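Local coordinates for protein 5'-tyrosyl-DNA phosphodiesterase (Caenorhabditis elegans, PDB 4FVA) that belongs to the endonuclease/exonuclease/phosphatase family of the DNase I-like clan and holds a magnesium ion in its metal site, at residues L30-V36 and D57-I61; F12-M17 and N251-A256; G103-Q109 and L123-S129; K201-K205 and C242-W248. All coordinates share one frame; numbering follows the deposited sequence.

In the fold
Contact 2 pairs the chain's two terminal strands, 13-20 and 249-255, so along the chain the other three are nested inside the loop it closes. Contacts 1, 3 and 4 follow in series: helix 29-43 against helix 59-62, then the hairpin of strands 107-115 and 118-126, then two loops near the magnesium ion. Contacts 2 and 3, about 24 Å apart between centres, lie one in each of the two sheets that pack in a DNase I-like fold. Contacts 1 and 4 touch, with R32 of the helix reaching P244, while contact 4 sits about 25 Å from contact 2, centre to centre. The metal-binding end thus draws on loops from both sheets.

Contact 1: residues L30-V36 and D57-I61; sequences LTRMKAV and DLAPI
L30, M33, K34 and V36, from helix 29-43, meet D57, P60 and I61 around the start of helix 59-62 through apolar contacts and one water bridge. The pyrrolidine ring of P60 does much of the packing. Its CG is approached by L30 CD1 at 3.7 Å, the two side chains crossing at about a right angle, and equally closely by K34 CG, where the methylene part of the lysine lies against the ring. P60 CB faces the backbone oxygen of M33. Further along, I61 CD1 comes to 3.8 Å from V36 CG1. I61 and V36 are buried, and I61 also touches L50 of the neighbouring sheet strand. M33 lays its CG 3.6 Å from D57 O, then bends at chi2 (-55°) so that the thioether turns away from 57-61.

The polar part is indirect. L30 N, in the first turn of its helix, donates to a water at 3.1 Å, and that water donates to D57 OD2 at 3.2 Å. D57 CB and CG meanwhile rest against L30. The chemistry implies apolar packing round P60 and I61 and a water-mediated polar link at D57, where the helix N-terminus would probably favour a carboxylate.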
# COMPACT_ATOMS: atom_id res chain seq x y z
N LEU A 30 -10.67 -14.18 -10.68
CA LEU A 30 -10.76 -13.35 -11.88
C LEU A 30 -11.80 -12.25 -11.71
O LEU A 30 -11.53 -11.08 -11.98
CB LEU A 30 -11.06 -14.20 -13.13
CG LEU A 30 -11.15 -13.38 -14.44
CD1 LEU A 30 -9.88 -12.59 -14.69
CD2 LEU A 30 -11.38 -14.30 -15.62
N THR A 31 -12.99 -12.61 -11.24
CA THR A 31 -14.02 -11.60 -11.04
C THR A 31 -13.53 -10.52 -10.08
O THR A 31 -13.77 -9.32 -10.29
CB THR A 31 -15.33 -12.24 -10.53
OG1 THR A 31 -15.84 -13.14 -11.51
CG2 THR A 31 -16.38 -11.18 -10.24
N ARG A 32 -12.85 -10.95 -9.02
CA ARG A 32 -12.35 -10.02 -8.01
C ARG A 32 -11.25 -9.11 -8.57
O ARG A 32 -11.23 -7.91 -8.28
CB ARG A 32 -11.87 -10.77 -6.75
CG ARG A 32 -12.99 -11.45 -5.93
CD ARG A 32 -12.45 -12.43 -4.87
NE ARG A 32 -11.29 -11.86 -4.23
CZ ARG A 32 -10.10 -12.43 -4.13
NH1 ARG A 32 -9.91 -13.67 -4.56
NH2 ARG A 32 -9.10 -11.76 -3.56
N MET A 33 -10.35 -9.66 -9.39
CA MET A 33 -9.30 -8.82 -9.97
C MET A 33 -9.89 -7.80 -10.96
O MET A 33 -9.44 -6.67 -11.04
CB MET A 33 -8.20 -9.65 -10.64
CG MET A 33 -7.40 -10.55 -9.69
SD MET A 33 -6.66 -9.66 -8.30
CE MET A 33 -7.99 -9.76 -7.12
N LYS A 34 -10.91 -8.21 -11.71
CA LYS A 34 -11.65 -7.28 -12.56
C LYS A 34 -12.27 -6.17 -11.72
O LYS A 34 -12.27 -5.01 -12.12
CB LYS A 34 -12.74 -7.99 -13.36
CG LYS A 34 -12.22 -8.90 -14.48
CD LYS A 34 -13.39 -9.60 -15.18
CE LYS A 34 -12.91 -10.47 -16.34
NZ LYS A 34 -14.02 -11.25 -16.98
N ALA A 35 -12.83 -6.53 -10.57
CA ALA A 35 -13.41 -5.53 -9.66
C ALA A 35 -12.33 -4.58 -9.12
O ALA A 35 -12.55 -3.37 -9.01
CB ALA A 35 -14.17 -6.19 -8.51
N VAL A 36 -11.17 -5.15 -8.77
CA VAL A 36 -10.06 -4.31 -8.34
C VAL A 36 -9.71 -3.29 -9.42
O VAL A 36 -9.61 -2.10 -9.15
CB VAL A 36 -8.81 -5.15 -7.97
CG1 VAL A 36 -7.59 -4.23 -7.80
CG2 VAL A 36 -9.05 -5.96 -6.68
N ASP A 57 -4.61 -15.01 -13.23
CA ASP A 57 -5.70 -14.06 -13.43
C ASP A 57 -5.23 -12.62 -13.22
O ASP A 57 -5.99 -11.77 -12.73
CB ASP A 57 -6.88 -14.38 -12.50
CG ASP A 57 -7.61 -15.66 -12.90
OD1 ASP A 57 -7.59 -15.99 -14.10
OD2 ASP A 57 -8.20 -16.33 -12.01
N LEU A 58 -3.99 -12.34 -13.60
CA LEU A 58 -3.42 -11.01 -13.43
C LEU A 58 -3.89 -10.04 -14.53
O LEU A 58 -3.79 -8.82 -14.39
CB LEU A 58 -1.90 -11.12 -13.39
CG LEU A 58 -1.10 -9.85 -13.13
CD1 LEU A 58 -1.38 -9.29 -11.73
CD2 LEU A 58 0.37 -10.16 -13.28
N ALA A 59 -4.43 -10.59 -15.62
CA ALA A 59 -4.73 -9.77 -16.80
C ALA A 59 -5.44 -8.44 -16.52
O ALA A 59 -5.01 -7.38 -16.99
CB ALA A 59 -5.53 -10.58 -17.84
N PRO A 60 -6.53 -8.48 -15.73
CA PRO A 60 -7.28 -7.23 -15.48
C PRO A 60 -6.39 -6.19 -14.82
O PRO A 60 -6.55 -5.01 -15.09
CB PRO A 60 -8.40 -7.67 -14.52
CG PRO A 60 -8.51 -9.19 -14.73
CD PRO A 60 -7.10 -9.63 -15.02
N ILE A 61 -5.46 -6.63 -13.99
CA ILE A 61 -4.51 -5.74 -13.37
C ILE A 61 -3.47 -5.25 -14.39
O ILE A 61 -3.20 -4.05 -14.51
CB ILE A 61 -3.79 -6.40 -12.18
CG1 ILE A 61 -4.83 -6.99 -11.21
CG2 ILE A 61 -2.88 -5.41 -11.49
CD1 ILE A 61 -5.79 -5.98 -10.65
O HOH W 1 -11.20 -17.16 -11.19

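Contact 2: residues F12-M17 and N251-A256; sequences FEVSVM and NATFFA
Strands 13-17 and 251-255 run antiparallel at 161°, their axes 4.5 Å apart, and the hydrogen-bonded pairs V14-F254 and V16-A252 alternate with the non-hydrogen-bonded pairs S15-T253 and M17-N251. V14 N donates a hydrogen bond to F254 O (3.0 Å), and F254 N returns a nearly straight bond to V14 O (2.8 Å, 176°). V16 and A252 exchange the same two bonds, and between the pairs S15 CA leans its hydrogen toward A252 O.

On the face of V14, V16, A252 and F254 the aromatic ring leads. F254 CG lies anti to its carbonyl carbon (chi1 -55°), which brings the ring edge to V14 O and puts CE1 3.9 Å from V16 CG2. V14 CG1 meets only the start of that side chain, at CB. These are the terminal strands of the chain, side by side within a six-stranded mixed sheet, and this face looks at the second sheet: F161 and W220 there meet the F254 ring at steep angles, as expected for the packed sheets of a DNase I-like fold.

The other face, with E13, S15, M17, N251, T253 and F255, is mixed. The extended E13 chain crosses T253 at a slant, with CG 3.5 Å and OE2 3.3 Å from T253 CG2. T253 OG1 faces S15 CB. A water 2.9 Å from S15 OG donates to N251 OD1 at 3.1 Å, joining the strands. The extended M17 leads away from 251-255; its side chain and that of N251 both touch V43 of helix 29-43.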
# COMPACT_ATOMS: atom_id res chain seq x y z
N PHE A 12 -0.68 21.96 -5.36
CA PHE A 12 -0.05 20.68 -5.70
C PHE A 12 -0.77 19.60 -4.92
O PHE A 12 -1.07 19.76 -3.74
CB PHE A 12 1.44 20.64 -5.37
CG PHE A 12 2.14 19.43 -5.91
CD1 PHE A 12 1.99 18.19 -5.29
CD2 PHE A 12 2.95 19.52 -7.04
CE1 PHE A 12 2.63 17.07 -5.79
CE2 PHE A 12 3.60 18.40 -7.54
CZ PHE A 12 3.43 17.17 -6.91
N GLU A 13 -1.06 18.49 -5.59
CA GLU A 13 -1.84 17.44 -4.95
C GLU A 13 -1.45 16.09 -5.56
O GLU A 13 -1.22 15.98 -6.76
CB GLU A 13 -3.32 17.77 -5.12
CG GLU A 13 -4.32 16.75 -4.65
CD GLU A 13 -5.73 17.32 -4.69
OE1 GLU A 13 -5.85 18.56 -4.86
OE2 GLU A 13 -6.70 16.56 -4.53
N VAL A 14 -1.31 15.07 -4.71
CA VAL A 14 -1.01 13.72 -5.18
C VAL A 14 -1.76 12.70 -4.33
O VAL A 14 -1.79 12.82 -3.09
CB VAL A 14 0.50 13.42 -5.19
CG1 VAL A 14 1.09 13.60 -3.81
CG2 VAL A 14 0.75 12.00 -5.68
N SER A 15 -2.40 11.73 -4.98
CA SER A 15 -3.16 10.70 -4.26
C SER A 15 -2.45 9.35 -4.28
O SER A 15 -1.96 8.89 -5.33
CB SER A 15 -4.58 10.56 -4.82
OG SER A 15 -4.54 10.21 -6.19
N VAL A 16 -2.39 8.70 -3.12
CA VAL A 16 -1.74 7.40 -3.02
C VAL A 16 -2.74 6.41 -2.45
O VAL A 16 -3.35 6.66 -1.40
CB VAL A 16 -0.50 7.44 -2.13
CG1 VAL A 16 0.18 6.06 -2.12
CG2 VAL A 16 0.47 8.52 -2.61
N MET A 17 -2.91 5.30 -3.16
CA MET A 17 -3.82 4.24 -2.76
C MET A 17 -2.99 2.99 -2.52
O MET A 17 -2.02 2.74 -3.24
CB MET A 17 -4.85 4.00 -3.86
CG MET A 17 -5.82 2.85 -3.57
SD MET A 17 -7.13 2.88 -4.79
CE MET A 17 -7.81 1.23 -4.59
N ASN A 251 -6.78 5.11 0.76
CA ASN A 251 -6.66 6.11 -0.29
C ASN A 251 -6.34 7.48 0.33
O ASN A 251 -7.19 8.09 0.97
CB ASN A 251 -7.97 6.17 -1.08
CG ASN A 251 -7.93 7.18 -2.21
OD1 ASN A 251 -6.89 7.38 -2.84
ND2 ASN A 251 -9.05 7.85 -2.46
N ALA A 252 -5.11 7.93 0.19
CA ALA A 252 -4.71 9.18 0.83
C ALA A 252 -4.35 10.23 -0.21
O ALA A 252 -3.56 9.97 -1.14
CB ALA A 252 -3.55 8.95 1.79
N THR A 253 -4.88 11.43 -0.02
CA THR A 253 -4.59 12.55 -0.92
C THR A 253 -3.79 13.60 -0.16
O THR A 253 -4.26 14.15 0.84
CB THR A 253 -5.89 13.18 -1.47
OG1 THR A 253 -6.66 12.19 -2.17
CG2 THR A 253 -5.56 14.34 -2.42
N PHE A 254 -2.59 13.87 -0.66
CA PHE A 254 -1.68 14.78 0.01
C PHE A 254 -1.64 16.11 -0.73
O PHE A 254 -1.60 16.15 -1.97
CB PHE A 254 -0.28 14.18 0.11
CG PHE A 254 -0.25 12.81 0.77
CD1 PHE A 254 -0.54 11.67 0.04
CD2 PHE A 254 0.09 12.68 2.11
CE1 PHE A 254 -0.49 10.41 0.63
CE2 PHE A 254 0.13 11.43 2.71
CZ PHE A 254 -0.17 10.29 1.97
N PHE A 255 -1.68 17.21 0.02
CA PHE A 255 -1.69 18.54 -0.58
C PHE A 255 -1.10 19.60 0.35
O PHE A 255 -0.83 19.35 1.53
CB PHE A 255 -3.10 18.92 -1.05
CG PHE A 255 -4.13 18.93 0.05
CD1 PHE A 255 -4.64 17.74 0.55
CD2 PHE A 255 -4.60 20.12 0.59
CE1 PHE A 255 -5.60 17.74 1.56
CE2 PHE A 255 -5.55 20.13 1.60
CZ PHE A 255 -6.05 18.94 2.09
N ALA A 256 -0.92 20.80 -0.20
CA ALA A 256 -0.31 21.90 0.53
C ALA A 256 -1.38 22.86 1.05
O ALA A 256 -1.35 23.25 2.21
CB ALA A 256 0.68 22.64 -0.37
O HOH W 2 -7.06 8.93 -5.53

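Contact 3: residues G103-Q109 and L123-S129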
# COMPACT_ATOMS: atom_id res chain seq x y z
N GLY A 103 10.52 -15.47 6.01
CA GLY A 103 10.24 -16.78 5.46
C GLY A 103 9.12 -16.72 4.42
O GLY A 103 8.67 -17.75 3.93
N MET A 104 8.71 -15.50 4.06
CA MET A 104 7.54 -15.31 3.20
C MET A 104 7.83 -14.46 1.94
O MET A 104 6.92 -13.84 1.36
CB MET A 104 6.40 -14.70 4.03
CG MET A 104 5.98 -15.57 5.21
SD MET A 104 4.69 -14.80 6.22
CE MET A 104 4.77 -15.82 7.70
N TYR A 105 9.09 -14.46 1.51
CA TYR A 105 9.56 -13.76 0.31
C TYR A 105 9.23 -12.27 0.35
O TYR A 105 9.02 -11.65 -0.70
CB TYR A 105 8.96 -14.33 -0.98
CG TYR A 105 8.82 -15.84 -1.01
CD1 TYR A 105 9.93 -16.67 -0.98
CD2 TYR A 105 7.56 -16.42 -1.10
CE1 TYR A 105 9.79 -18.05 -1.02
CE2 TYR A 105 7.40 -17.79 -1.13
CZ TYR A 105 8.51 -18.61 -1.10
OH TYR A 105 8.35 -19.98 -1.14
N ARG A 106 9.18 -11.69 1.55
CA ARG A 106 8.76 -10.30 1.69
C ARG A 106 9.90 -9.36 1.37
O ARG A 106 11.08 -9.67 1.63
CB ARG A 106 8.18 -10.04 3.08
CG ARG A 106 7.02 -10.98 3.45
CD ARG A 106 5.88 -10.94 2.41
NE ARG A 106 4.88 -11.98 2.69
CZ ARG A 106 3.93 -11.86 3.61
NH1 ARG A 106 3.86 -10.74 4.32
NH2 ARG A 106 3.06 -12.85 3.82
N THR A 107 9.55 -8.19 0.84
CA THR A 107 10.51 -7.27 0.26
C THR A 107 10.14 -5.83 0.58
O THR A 107 8.98 -5.52 0.89
CB THR A 107 10.53 -7.40 -1.28
OG1 THR A 107 9.19 -7.18 -1.78
CG2 THR A 107 10.99 -8.81 -1.72
N LEU A 108 11.12 -4.95 0.47
CA LEU A 108 10.82 -3.52 0.46
C LEU A 108 11.04 -3.10 -0.97
O LEU A 108 12.17 -3.12 -1.48
CB LEU A 108 11.76 -2.76 1.40
CG LEU A 108 11.58 -1.25 1.49
CD1 LEU A 108 10.15 -0.93 1.86
CD2 LEU A 108 12.53 -0.69 2.55
N GLN A 109 9.95 -2.73 -1.63
CA GLN A 109 9.98 -2.34 -3.04
C GLN A 109 10.08 -0.83 -3.12
O GLN A 109 9.20 -0.12 -2.62
CB GLN A 109 8.72 -2.83 -3.77
CG GLN A 109 8.68 -2.47 -5.27
CD GLN A 109 7.39 -2.91 -5.93
OE1 GLN A 109 6.37 -3.10 -5.26
NE2 GLN A 109 7.43 -3.08 -7.26
N LEU A 123 7.93 3.61 -1.29
CA LEU A 123 8.35 2.39 -0.62
C LEU A 123 7.13 1.55 -0.23
O LEU A 123 6.34 1.96 0.62
CB LEU A 123 9.19 2.72 0.61
CG LEU A 123 10.50 3.49 0.37
CD1 LEU A 123 10.25 5.00 0.25
CD2 LEU A 123 11.50 3.18 1.48
N ASN A 124 7.00 0.39 -0.86
CA ASN A 124 5.85 -0.49 -0.71
C ASN A 124 6.30 -1.82 -0.13
O ASN A 124 7.26 -2.44 -0.63
CB ASN A 124 5.19 -0.69 -2.09
CG ASN A 124 3.94 -1.56 -2.03
OD1 ASN A 124 3.30 -1.69 -0.99
ND2 ASN A 124 3.57 -2.16 -3.18
N THR A 125 5.60 -2.28 0.90
CA THR A 125 5.97 -3.54 1.53
C THR A 125 4.76 -4.30 2.03
O THR A 125 3.68 -3.75 2.16
CB THR A 125 6.96 -3.34 2.71
OG1 THR A 125 7.50 -4.61 3.10
CG2 THR A 125 6.25 -2.71 3.91
N HIS A 126 4.97 -5.58 2.27
CA HIS A 126 3.97 -6.44 2.88
C HIS A 126 4.69 -7.13 4.03
O HIS A 126 5.35 -8.15 3.81
CB HIS A 126 3.48 -7.47 1.86
CG HIS A 126 2.41 -8.39 2.38
ND1 HIS A 126 1.97 -9.48 1.67
CD2 HIS A 126 1.72 -8.38 3.55
CE1 HIS A 126 1.04 -10.11 2.37
NE2 HIS A 126 0.87 -9.47 3.51
N LEU A 127 4.59 -6.60 5.25
CA LEU A 127 5.42 -7.12 6.35
C LEU A 127 4.97 -8.51 6.83
O LEU A 127 3.82 -8.90 6.62
CB LEU A 127 5.46 -6.14 7.52
CG LEU A 127 6.03 -4.76 7.17
CD1 LEU A 127 6.23 -3.90 8.43
CD2 LEU A 127 7.33 -4.90 6.37
N GLU A 128 5.89 -9.24 7.46
CA GLU A 128 5.62 -10.62 7.87
C GLU A 128 4.24 -10.78 8.52
O GLU A 128 3.81 -9.95 9.32
CB GLU A 128 6.72 -11.14 8.80
CG GLU A 128 7.04 -12.64 8.65
CD GLU A 128 7.92 -12.95 7.44
OE1 GLU A 128 8.29 -12.01 6.69
OE2 GLU A 128 8.25 -14.14 7.24
N SER A 129 3.55 -11.85 8.14
CA SER A 129 2.16 -12.08 8.54
C SER A 129 2.05 -12.89 9.85
O SER A 129 2.95 -13.68 10.18
CB SER A 129 1.43 -12.82 7.41
OG SER A 129 1.60 -12.17 6.15
O HOH W 3 6.65 -7.49 0.36
O HOH W 4 7.21 -5.28 -1.44
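Q109 and N124 form an antiparallel hydrogen-bonded pair where strands 107-109 and 123-126 run at 156°, before the backbones separate toward G103 and S129. Q109 N to N124 O and N124 N to Q109 O are both 2.9 Å. Past this pair T125 OG1 donates to T107 O at 2.8 Å from above the carbonyl plane, and two waters fill in: one accepts from T107 N and H126 N, the other donates to T107 O and N124 O.

R106 spans the widening gap. Bent at chi2 (-55°), its chain lays the guanidinium flat on H126, planes 19° apart, with NH1 over the middle of the imidazole. In the guanidinium plane, NH1 donates to H126 O at 3.0 Å and NH2 to S129 OG at 2.8 Å; NH2 also bonds Y79, so the group's rotation is fixed. E128 OE2 takes the backbone N of G103 at 2.9 Å, beside M104 CG, while E128 OE1 bonds S102.

Q109 and N124 lie side by side; Q109 OE1 bonds T81 and its NE2 bonds Y71 and H94, while N124 OD1 bonds Q51. H126 NE2 and S129 OG both hydrogen-bond one oxygen of a malonate ion that probably came from the crystallisation liquor. A hairpin whose open end, away from its turn, carries a histidine, backed by a stacked arginine, to an anion-accepting pocket near the magnesium suits the active-site end of a DNase I-like fold.

Contact 4: residues K201-K205 and C242-W248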
# COMPACT_ATOMS: atom_id res chain seq x y z
N LYS A 201 -17.11 -7.10 9.33
CA LYS A 201 -17.82 -6.63 8.16
C LYS A 201 -17.34 -7.31 6.88
O LYS A 201 -18.08 -7.41 5.91
CB LYS A 201 -17.70 -5.11 8.05
CG LYS A 201 -18.24 -4.38 9.30
CD LYS A 201 -18.12 -2.86 9.17
CE LYS A 201 -18.56 -2.14 10.46
NZ LYS A 201 -17.56 -2.30 11.55
N ASN A 202 -16.10 -7.78 6.87
CA ASN A 202 -15.60 -8.45 5.68
C ASN A 202 -15.64 -9.96 5.88
O ASN A 202 -14.95 -10.48 6.75
CB ASN A 202 -14.17 -7.99 5.35
CG ASN A 202 -13.74 -8.38 3.96
OD1 ASN A 202 -13.75 -9.56 3.59
ND2 ASN A 202 -13.38 -7.38 3.16
N ASP A 203 -16.44 -10.65 5.07
CA ASP A 203 -16.62 -12.09 5.24
C ASP A 203 -15.96 -12.90 4.13
O ASP A 203 -16.30 -14.06 3.93
CB ASP A 203 -18.11 -12.47 5.35
CG ASP A 203 -18.91 -12.09 4.11
OD1 ASP A 203 -18.34 -11.50 3.17
OD2 ASP A 203 -20.13 -12.35 4.08
N ASN A 204 -15.02 -12.29 3.41
CA ASN A 204 -14.26 -13.07 2.44
C ASN A 204 -13.59 -14.24 3.16
O ASN A 204 -13.49 -15.34 2.62
CB ASN A 204 -13.23 -12.21 1.71
CG ASN A 204 -13.80 -11.51 0.48
OD1 ASN A 204 -14.98 -11.14 0.44
ND2 ASN A 204 -12.97 -11.37 -0.55
N LYS A 205 -13.12 -13.98 4.38
CA LYS A 205 -12.50 -15.03 5.19
C LYS A 205 -13.35 -15.43 6.39
O LYS A 205 -13.90 -14.59 7.11
CB LYS A 205 -11.11 -14.60 5.64
CG LYS A 205 -10.22 -14.27 4.47
CD LYS A 205 -10.03 -15.51 3.61
CE LYS A 205 -9.22 -15.22 2.35
NZ LYS A 205 -7.80 -14.87 2.64
N CYS A 242 -18.90 -11.63 -3.17
CA CYS A 242 -17.77 -11.44 -2.27
C CYS A 242 -17.18 -10.04 -2.44
O CYS A 242 -17.50 -9.32 -3.41
CB CYS A 242 -16.72 -12.52 -2.49
SG CYS A 242 -15.98 -12.42 -4.13
N PHE A 243 -16.34 -9.62 -1.50
CA PHE A 243 -15.63 -8.37 -1.63
C PHE A 243 -14.43 -8.59 -2.54
O PHE A 243 -13.98 -9.73 -2.70
CB PHE A 243 -15.21 -7.85 -0.27
CG PHE A 243 -16.38 -7.56 0.65
CD1 PHE A 243 -17.03 -6.34 0.60
CD2 PHE A 243 -16.82 -8.52 1.56
CE1 PHE A 243 -18.10 -6.06 1.43
CE2 PHE A 243 -17.91 -8.25 2.41
CZ PHE A 243 -18.54 -7.03 2.34
N PRO A 244 -13.91 -7.51 -3.16
CA PRO A 244 -12.73 -7.69 -4.01
C PRO A 244 -11.58 -8.33 -3.23
O PRO A 244 -10.84 -9.15 -3.75
CB PRO A 244 -12.36 -6.25 -4.40
CG PRO A 244 -13.68 -5.50 -4.36
CD PRO A 244 -14.41 -6.12 -3.17
N SER A 245 -11.47 -7.95 -1.96
CA SER A 245 -10.41 -8.45 -1.10
C SER A 245 -10.92 -8.55 0.33
O SER A 245 -11.92 -7.93 0.66
CB SER A 245 -9.21 -7.49 -1.15
OG SER A 245 -8.22 -7.85 -0.21
N ASP A 246 -10.21 -9.29 1.18
CA ASP A 246 -10.54 -9.31 2.60
C ASP A 246 -10.03 -8.04 3.29
O ASP A 246 -10.32 -7.83 4.48
CB ASP A 246 -10.02 -10.58 3.30
CG ASP A 246 -8.51 -10.68 3.28
OD1 ASP A 246 -7.88 -10.27 2.28
OD2 ASP A 246 -7.95 -11.17 4.29
N HIS A 247 -9.24 -7.24 2.57
CA HIS A 247 -8.82 -5.89 3.03
C HIS A 247 -9.59 -4.77 2.30
O HIS A 247 -9.89 -4.89 1.11
CB HIS A 247 -7.33 -5.64 2.76
CG HIS A 247 -6.40 -6.46 3.60
ND1 HIS A 247 -5.58 -5.91 4.56
CD2 HIS A 247 -6.12 -7.79 3.59
CE1 HIS A 247 -4.86 -6.87 5.13
NE2 HIS A 247 -5.17 -8.02 4.55
N TRP A 248 -9.86 -3.67 3.00
CA TRP A 248 -10.29 -2.45 2.34
C TRP A 248 -9.05 -1.79 1.76
O TRP A 248 -7.94 -1.97 2.28
CB TRP A 248 -10.95 -1.48 3.32
CG TRP A 248 -12.07 -2.04 4.15
CD1 TRP A 248 -12.34 -1.77 5.47
CD2 TRP A 248 -13.07 -2.98 3.73
NE1 TRP A 248 -13.46 -2.46 5.88
CE2 TRP A 248 -13.92 -3.21 4.84
CE3 TRP A 248 -13.34 -3.63 2.52
CZ2 TRP A 248 -15.01 -4.09 4.77
CZ3 TRP A 248 -14.43 -4.51 2.46
CH2 TRP A 248 -15.24 -4.72 3.58
O HOH W 5 -6.28 -13.17 3.80
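Loop 242-248, which carries the Ser-Asp-His signature of the endonuclease/exonuclease/phosphatase family, is held to loop 201-205 by N202 at S245 and by N204 at F243. N204 works with both ends of its amide on one residue: OD1 accepts from F243 N at 2.8 Å on an in-plane lone pair, and ND2 donates to F243 O at 2.9 Å, from above that carbonyl's plane. The pairing fixes the amide's orientation, and OD1 also sits at the edge of the F243 ring.

N202, with CG anti to the backbone N (chi1 -165°), sends ND2 to S245 O at 2.9 Å, in the carbonyl plane and on a lone pair. The same nitrogen is 3.1 Å from W248 CZ3, the amide inclined 44° to the indole. Its OD1 turns back to accept from N204 N at 3.0 Å, an Asx turn that sets the second asparagine in place. W248 CH2 lies over one face of F243, and D203 OD1 approaches the ring edge while pairing with R236.

K205 NZ and D246 OD2 stand 4.1 Å apart with a water between them, K205 being poorly ordered. K205 also bonds D22, a magnesium ligand, and D246 takes a bond from W197. S245 OG accepts from H247 N in an ST turn and also hydrogen-bonds N20 O; H247 ND1 bonds D216, a histidine-aspartate pairing characteristic of DNase I-like active sites.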